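Local atomic coordinates of transcriptional regulator, TetR family (Cytophaga hutchinsonii, PDB entry 3EUP), a protein that probably binds operator DNA as a dimer through an N-terminal helix-turn-helix domain and regulates transcription, as other TetR-family proteins do. Residues A[24-29]-A[103-108]. Residues are numbered along the deposited sequence; the frame is centred on the assembly and turned at random.
Sequences FNVKGL and FPVGGC
N25 reaches from helix 10-31 into the loop 103-108 and spends both amide hydrogens of ND2 on backbone carbonyls. One bond runs from N25 ND2 to V105 O at 2.7 Å, with an N-H...O angle of 166°; the other joins N25 ND2 to G107 O at 3.0 Å. Both acceptors lie within 10° of the amide plane, whereas the donor stands above the plane of each carbonyl. With CG anti to the backbone N (chi1 -161°), the side chain extends toward the loop. Two carbonyl acceptors at ND2 and the N112 ND2 donor at OD1 fix the orientation of the amide. N112 ND2 also bonds G106 O, so the two asparagines grip the same loop.

Apolar contact is lighter: V26 CG2 lies 4.0 Å from V105 CG1. The backbones come close here, V26 CA and G106 CA being 4.8 Å apart, and G106, at positive phi, brings its CA within 3.7 Å of V26 CG2.

V105 O belongs to the central peptide of a type II turn, P104 to G107, closed by G107 N to P104 O (3.0 Å); G107 O follows just after it. The arrangement is a domain interface of the all-helical TetR fold, tying a DNA-binding-domain helix to the loop before helix 109-117 of the C-terminal domain.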
loop_
_atom_site.group_PDB
_atom_site.type_symbol
_atom_site.label_atom_id
_atom_site.label_comp_id
_atom_site.label_asym_id
_atom_site.label_seq_id
_atom_site.Cartn_x
_atom_site.Cartn_y
_atom_site.Cartn_z
ATOM N N PHE A 24 -0.754 -6.670 15.692
ATOM C CA PHE A 24 -1.801 -6.395 14.694
ATOM C C PHE A 24 -1.200 -5.753 13.446
ATOM O O PHE A 24 -1.615 -6.054 12.335
ATOM C CB PHE A 24 -2.921 -5.514 15.218
ATOM C CG PHE A 24 -3.874 -6.229 16.109
ATOM C CD1 PHE A 24 -4.767 -7.179 15.593
ATOM C CD2 PHE A 24 -3.844 -6.008 17.468
ATOM C CE1 PHE A 24 -5.664 -7.867 16.435
ATOM C CE2 PHE A 24 -4.720 -6.701 18.335
ATOM C CZ PHE A 24 -5.628 -7.617 17.815
ATOM N N ASN A 25 -0.241 -4.858 13.624
ATOM C CA ASN A 25 0.337 -4.122 12.494
ATOM C C ASN A 25 1.062 -5.044 11.515
ATOM O O ASN A 25 1.105 -4.744 10.329
ATOM C CB ASN A 25 1.257 -2.995 12.947
ATOM C CG ASN A 25 1.491 -1.961 11.872
ATOM O OD1 ASN A 25 0.577 -1.596 11.120
ATOM N ND2 ASN A 25 2.716 -1.492 11.780
ATOM N N VAL A 26 1.558 -6.168 12.009
ATOM C CA VAL A 26 2.314 -7.152 11.218
ATOM C C VAL A 26 1.437 -8.280 10.676
ATOM O O VAL A 26 1.461 -8.579 9.479
ATOM C CB VAL A 26 3.462 -7.742 12.076
ATOM C CG1 VAL A 26 4.064 -9.049 11.438
ATOM C CG2 VAL A 26 4.529 -6.704 12.233
ATOM N N LYS A 27 0.621 -8.865 11.542
ATOM C CA LYS A 27 -0.168 -10.049 11.201
ATOM C C LYS A 27 -1.589 -9.736 10.731
ATOM O O LYS A 27 -2.259 -10.599 10.141
ATOM C CB LYS A 27 -0.246 -10.980 12.405
ATOM C CG LYS A 27 1.101 -11.491 12.867
ATOM C CD LYS A 27 0.904 -12.652 13.863
ATOM C CE LYS A 27 2.128 -13.550 13.962
ATOM N NZ LYS A 27 1.874 -14.695 14.881
ATOM N N GLY A 28 -2.072 -8.525 11.001
ATOM C CA GLY A 28 -3.422 -8.175 10.605
ATOM C C GLY A 28 -4.446 -8.749 11.568
ATOM O O GLY A 28 -4.112 -9.474 12.469
ATOM N N LEU A 29 -5.693 -8.361 11.406
ATOM C CA LEU A 29 -6.748 -8.855 12.290
ATOM C C LEU A 29 -6.928 -10.372 12.069
ATOM O O LEU A 29 -6.954 -11.136 13.027
ATOM C CB LEU A 29 -8.032 -8.064 12.050
ATOM C CG LEU A 29 -9.318 -8.580 12.704
ATOM C CD1 LEU A 29 -9.277 -8.457 14.249
ATOM C CD2 LEU A 29 -10.582 -7.889 12.066
ATOM N N PHE A 103 8.799 4.607 13.031
ATOM C CA PHE A 103 7.506 4.057 12.623
ATOM C C PHE A 103 7.155 2.850 13.463
ATOM O O PHE A 103 8.049 2.174 13.982
ATOM C CB PHE A 103 7.528 3.592 11.168
ATOM C CG PHE A 103 6.855 4.536 10.216
ATOM C CD1 PHE A 103 7.446 5.721 9.888
ATOM C CD2 PHE A 103 5.657 4.208 9.616
ATOM C CE1 PHE A 103 6.841 6.579 8.996
ATOM C CE2 PHE A 103 5.046 5.076 8.748
ATOM C CZ PHE A 103 5.645 6.254 8.441
ATOM N N PRO A 104 5.857 2.537 13.577
ATOM C CA PRO A 104 5.546 1.332 14.337
ATOM C C PRO A 104 6.208 0.106 13.703
ATOM O O PRO A 104 6.499 0.087 12.500
ATOM C CB PRO A 104 4.024 1.208 14.226
ATOM C CG PRO A 104 3.537 2.517 13.716
ATOM C CD PRO A 104 4.667 3.161 12.982
ATOM N N VAL A 105 6.455 -0.902 14.531
ATOM C CA VAL A 105 6.869 -2.215 14.023
ATOM C C VAL A 105 5.865 -2.702 12.974
ATOM O O VAL A 105 4.676 -2.677 13.223
ATOM C CB VAL A 105 6.931 -3.253 15.149
ATOM C CG1 VAL A 105 7.114 -4.676 14.572
ATOM C CG2 VAL A 105 8.082 -2.904 16.110
ATOM N N GLY A 106 6.349 -3.134 11.814
ATOM C CA GLY A 106 5.458 -3.523 10.700
ATOM C C GLY A 106 5.133 -2.435 9.694
ATOM O O GLY A 106 4.483 -2.712 8.682
ATOM N N GLY A 107 5.551 -1.195 9.952
ATOM C CA GLY A 107 5.454 -0.130 8.955
ATOM C C GLY A 107 4.191 0.684 9.120
ATOM O O GLY A 107 3.722 0.878 10.257
ATOM N N CYS A 108 3.636 1.151 8.003
ATOM C CA CYS A 108 2.570 2.124 8.047
ATOM C C CYS A 108 1.255 1.430 8.333
ATOM O O CYS A 108 0.829 0.578 7.551
ATOM C CB CYS A 108 2.437 2.891 6.736
ATOM S SG CYS A 108 1.144 4.140 6.765
#